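PDB 3FKD: L-threonine-O-3-phosphate decarboxylase from Porphyromonas gingivalis, which probably binds pyridoxal 5'-phosphate and is thought to decarboxylate L-threonine O-3-phosphate. Local coordinates for residues Y47-M58 / W226-K237. Numbering follows the deposited sequence.
Sequences YPEPDAGTLRQM and WAVNALAIEAAK
Trp226 slots its indole between Tyr47 and Pro50, joining two loop-to-helix connections of a class I and II aminotransferase fold at the dimer interface. Its CB lies near Pro48 CD; beyond it, CG passes Tyr47 CD1. Keeping CG beside the backbone N (chi1 -37°) turns the indole toward the proline-rich loop. CD1, at the ring edge, meets Pro48 O at 3.2 Å, close to the indole plane. CD2, NE1 and CE2 all lie against Tyr47 CD1, which sits over one face, offset toward the rim and 3.8 Å from NE1, the two ring planes inclined at 49°. From the opposite face Pro50 CB and CG approach NE1, CB making a CH-pi contact with the five-membered ring. A backbone bond also joins the loops: Trp226 N donates to Pro50 O (3.1 Å), on a lone pair in the carbonyl plane. Trp226 O is hydrogen-bonded to Arg205 NE of the second subunit.

A water donates to both Glu49 O and Val228 O, bridging the loops. Farther along both segments, helices 53-58 and 230-237 run nearly parallel, their axes 24° apart, and aliphatic side chains meet between them. Ile233 CD1 reaches Ala52 CB at 3.5 Å and also touches Pro48 CB. Leu55 sends CD2 against Ala236 CB. At the start of helix 53-58, Glu49 accepts twice from Thr54: OE1 from the backbone N, and OE2 through its syn lone pair from OG1 at 2.7 Å.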
loop_
_atom_site.group_PDB
_atom_site.type_symbol
_atom_site.label_atom_id
_atom_site.label_comp_id
_atom_site.label_asym_id
_atom_site.label_seq_id
_atom_site.Cartn_x
_atom_site.Cartn_y
_atom_site.Cartn_z
ATOM N N TYR A 47 0.057 -4.103 14.407
ATOM C CA TYR A 47 0.568 -4.461 13.115
ATOM C C TYR A 47 -0.370 -5.527 12.558
ATOM O O TYR A 47 -0.925 -6.296 13.315
ATOM C CB TYR A 47 2.025 -4.926 13.245
ATOM C CG TYR A 47 2.945 -3.733 13.447
ATOM C CD1 TYR A 47 3.452 -3.025 12.358
ATOM C CD2 TYR A 47 3.258 -3.282 14.726
ATOM C CE1 TYR A 47 4.237 -1.938 12.534
ATOM C CE2 TYR A 47 4.024 -2.180 14.908
ATOM C CZ TYR A 47 4.537 -1.512 13.805
ATOM O OH TYR A 47 5.365 -0.412 13.986
ATOM N N PRO A 48 -0.592 -5.538 11.234
ATOM C CA PRO A 48 -1.245 -6.735 10.700
ATOM C C PRO A 48 -0.214 -7.844 10.621
ATOM O O PRO A 48 0.991 -7.584 10.719
ATOM C CB PRO A 48 -1.644 -6.329 9.281
ATOM C CG PRO A 48 -0.926 -5.045 9.002
ATOM C CD PRO A 48 -0.087 -4.656 10.176
ATOM N N GLU A 49 -0.654 -9.070 10.413
ATOM C CA GLU A 49 0.315 -10.075 10.006
ATOM C C GLU A 49 1.143 -9.436 8.881
ATOM O O GLU A 49 0.582 -8.817 7.998
ATOM C CB GLU A 49 -0.364 -11.385 9.584
ATOM C CG GLU A 49 -1.276 -11.946 10.682
ATOM C CD GLU A 49 -2.073 -13.168 10.239
ATOM O OE1 GLU A 49 -1.706 -13.786 9.213
ATOM O OE2 GLU A 49 -3.071 -13.516 10.921
ATOM N N PRO A 50 2.473 -9.550 8.955
ATOM C CA PRO A 50 3.422 -8.928 8.028
ATOM C C PRO A 50 3.162 -9.493 6.661
ATOM O O PRO A 50 3.458 -8.955 5.600
ATOM C CB PRO A 50 4.779 -9.480 8.500
ATOM C CG PRO A 50 4.534 -10.034 9.859
ATOM C CD PRO A 50 3.129 -10.453 9.911
ATOM N N ASP A 51 2.596 -10.670 6.773
ATOM C CA ASP A 51 2.376 -11.608 5.707
ATOM C C ASP A 51 0.911 -11.618 5.175
ATOM O O ASP A 51 0.629 -12.229 4.155
ATOM C CB ASP A 51 2.665 -12.982 6.341
ATOM C CG ASP A 51 2.829 -14.039 5.333
ATOM O OD1 ASP A 51 2.711 -13.697 4.119
ATOM O OD2 ASP A 51 3.067 -15.196 5.738
ATOM N N ALA A 52 -0.010 -10.988 5.904
ATOM C CA ALA A 52 -1.445 -11.355 5.830
ATOM C C ALA A 52 -1.673 -12.866 5.656
ATOM O O ALA A 52 -2.503 -13.285 4.833
ATOM C CB ALA A 52 -2.158 -10.577 4.711
ATOM N N GLY A 53 -0.942 -13.678 6.421
ATOM C CA GLY A 53 -0.910 -15.109 6.199
ATOM C C GLY A 53 -2.212 -15.853 6.445
ATOM O O GLY A 53 -2.453 -16.879 5.814
ATOM N N THR A 54 -3.031 -15.378 7.386
ATOM C CA THR A 54 -4.301 -16.004 7.648
ATOM C C THR A 54 -5.268 -15.763 6.484
ATOM O O THR A 54 -5.995 -16.688 6.062
ATOM C CB THR A 54 -4.922 -15.525 8.998
ATOM O OG1 THR A 54 -4.073 -15.926 10.066
ATOM C CG2 THR A 54 -6.224 -16.178 9.245
ATOM N N LEU A 55 -5.280 -14.531 5.961
ATOM C CA LEU A 55 -6.072 -14.252 4.774
ATOM C C LEU A 55 -5.606 -15.120 3.619
ATOM O O LEU A 55 -6.420 -15.754 2.951
ATOM C CB LEU A 55 -6.047 -12.776 4.388
ATOM C CG LEU A 55 -6.963 -12.304 3.253
ATOM C CD1 LEU A 55 -8.383 -12.865 3.440
ATOM C CD2 LEU A 55 -6.994 -10.815 3.196
ATOM N N ARG A 56 -4.294 -15.166 3.413
ATOM C CA ARG A 56 -3.710 -15.974 2.351
ATOM C C ARG A 56 -4.198 -17.402 2.451
ATOM O O ARG A 56 -4.684 -17.978 1.473
ATOM C CB ARG A 56 -2.182 -15.946 2.417
ATOM C CG ARG A 56 -1.511 -16.616 1.230
ATOM C CD ARG A 56 -0.025 -16.717 1.443
ATOM N NE ARG A 56 0.317 -17.690 2.479
ATOM C CZ ARG A 56 0.988 -17.400 3.593
ATOM N NH1 ARG A 56 1.400 -16.161 3.829
ATOM N NH2 ARG A 56 1.265 -18.346 4.474
ATOM N N GLN A 57 -4.071 -17.968 3.641
ATOM C CA GLN A 57 -4.540 -19.322 3.902
ATOM C C GLN A 57 -6.025 -19.507 3.520
ATOM O O GLN A 57 -6.354 -20.416 2.765
ATOM C CB GLN A 57 -4.243 -19.696 5.356
ATOM C CG GLN A 57 -4.860 -20.977 5.869
ATOM C CD GLN A 57 -4.307 -22.213 5.190
ATOM O OE1 GLN A 57 -4.775 -22.624 4.110
ATOM N NE2 GLN A 57 -3.314 -22.837 5.835
HETATM N N MSE A 58 -6.916 -18.646 3.998
HETATM C CA MSE A 58 -8.339 -18.792 3.659
HETATM C C MSE A 58 -8.681 -18.550 2.171
HETATM O O MSE A 58 -9.711 -19.024 1.685
HETATM C CB MSE A 58 -9.210 -17.864 4.491
HETATM C CG MSE A 58 -8.931 -17.854 5.992
HETATM SE SE MSE A 58 -9.930 -16.305 6.641
HETATM C CE MSE A 58 -8.982 -15.860 8.255
ATOM N N TRP A 226 4.068 -6.004 6.180
ATOM C CA TRP A 226 2.991 -5.089 6.515
ATOM C C TRP A 226 2.599 -4.183 5.316
ATOM O O TRP A 226 2.235 -3.004 5.479
ATOM C CB TRP A 226 3.303 -4.253 7.762
ATOM C CG TRP A 226 4.057 -4.944 8.858
ATOM C CD1 TRP A 226 3.575 -5.880 9.747
ATOM C CD2 TRP A 226 5.416 -4.699 9.235
ATOM N NE1 TRP A 226 4.564 -6.248 10.632
ATOM C CE2 TRP A 226 5.710 -5.555 10.331
ATOM C CE3 TRP A 226 6.429 -3.865 8.730
ATOM C CZ2 TRP A 226 6.968 -5.587 10.941
ATOM C CZ3 TRP A 226 7.668 -3.899 9.310
ATOM C CH2 TRP A 226 7.934 -4.759 10.429
ATOM N N ALA A 227 2.648 -4.748 4.113
ATOM C CA ALA A 227 2.175 -4.040 2.910
ATOM C C ALA A 227 0.633 -4.007 2.765
ATOM O O ALA A 227 0.098 -3.129 2.069
ATOM C CB ALA A 227 2.785 -4.636 1.684
ATOM N N VAL A 228 -0.050 -4.941 3.434
ATOM C CA VAL A 228 -1.517 -5.005 3.422
ATOM C C VAL A 228 -2.093 -4.579 4.772
ATOM O O VAL A 228 -1.877 -5.258 5.781
ATOM C CB VAL A 228 -2.035 -6.434 3.058
ATOM C CG1 VAL A 228 -3.517 -6.436 2.961
ATOM C CG2 VAL A 228 -1.419 -6.900 1.731
ATOM N N ASN A 229 -2.816 -3.466 4.786
ATOM C CA ASN A 229 -3.277 -2.899 6.035
ATOM C C ASN A 229 -4.387 -3.737 6.724
ATOM O O ASN A 229 -5.054 -4.571 6.086
ATOM C CB ASN A 229 -3.690 -1.429 5.850
ATOM C CG ASN A 229 -4.985 -1.272 5.043
ATOM O OD1 ASN A 229 -6.079 -1.436 5.584
ATOM N ND2 ASN A 229 -4.853 -0.991 3.731
ATOM N N ALA A 230 -4.548 -3.488 8.027
ATOM C CA ALA A 230 -5.278 -4.361 8.961
ATOM C C ALA A 230 -6.758 -4.415 8.723
ATOM O O ALA A 230 -7.345 -5.478 8.766
ATOM C CB ALA A 230 -5.000 -3.954 10.450
ATOM N N LEU A 231 -7.358 -3.255 8.494
ATOM C CA LEU A 231 -8.782 -3.163 8.230
ATOM C C LEU A 231 -9.114 -3.843 6.931
ATOM O O LEU A 231 -10.174 -4.446 6.834
ATOM C CB LEU A 231 -9.219 -1.720 8.122
ATOM C CG LEU A 231 -9.353 -0.977 9.435
ATOM C CD1 LEU A 231 -9.583 0.494 9.092
ATOM C CD2 LEU A 231 -10.475 -1.576 10.355
ATOM N N ALA A 232 -8.234 -3.724 5.936
ATOM C CA ALA A 232 -8.452 -4.381 4.645
ATOM C C ALA A 232 -8.456 -5.881 4.805
ATOM O O ALA A 232 -9.275 -6.572 4.187
ATOM C CB ALA A 232 -7.411 -3.943 3.564
ATOM N N ILE A 233 -7.545 -6.389 5.628
ATOM C CA ILE A 233 -7.451 -7.830 5.870
ATOM C C ILE A 233 -8.790 -8.290 6.459
ATOM O O ILE A 233 -9.326 -9.340 6.108
ATOM C CB ILE A 233 -6.215 -8.220 6.788
ATOM C CG1 ILE A 233 -4.953 -8.448 5.932
ATOM C CG2 ILE A 233 -6.472 -9.487 7.522
ATOM C CD1 ILE A 233 -3.625 -8.021 6.598
ATOM N N GLU A 234 -9.325 -7.424 7.307
ATOM C CA GLU A 234 -10.521 -7.671 8.078
ATOM C C GLU A 234 -11.794 -7.622 7.193
ATOM O O GLU A 234 -12.673 -8.471 7.318
ATOM C CB GLU A 234 -10.555 -6.665 9.232
ATOM C CG GLU A 234 -11.677 -6.822 10.193
ATOM C CD GLU A 234 -11.590 -8.069 11.090
ATOM O OE1 GLU A 234 -10.561 -8.755 11.106
ATOM O OE2 GLU A 234 -12.588 -8.348 11.799
ATOM N N ALA A 235 -11.852 -6.657 6.277
ATOM C CA ALA A 235 -12.935 -6.577 5.306
ATOM C C ALA A 235 -12.964 -7.808 4.425
ATOM O O ALA A 235 -14.022 -8.414 4.211
ATOM C CB ALA A 235 -12.811 -5.324 4.455
ATOM N N ALA A 236 -11.802 -8.187 3.916
ATOM C CA ALA A 236 -11.703 -9.355 3.043
ATOM C C ALA A 236 -12.141 -10.653 3.714
ATOM O O ALA A 236 -12.859 -11.449 3.101
ATOM C CB ALA A 236 -10.284 -9.497 2.449
ATOM N N LYS A 237 -11.683 -10.866 4.946
ATOM C CA LYS A 237 -12.070 -12.032 5.740
ATOM C C LYS A 237 -13.592 -12.155 5.865
ATOM O O LYS A 237 -14.157 -13.239 5.728
ATOM C CB LYS A 237 -11.437 -11.949 7.138
ATOM C CG LYS A 237 -10.132 -12.677 7.238
ATOM C CD LYS A 237 -9.363 -12.280 8.477
ATOM C CE LYS A 237 -7.938 -12.871 8.464
ATOM N NZ LYS A 237 -7.098 -12.403 9.576
HETATM O O HOH W 1 0.189 -6.985 5.925
#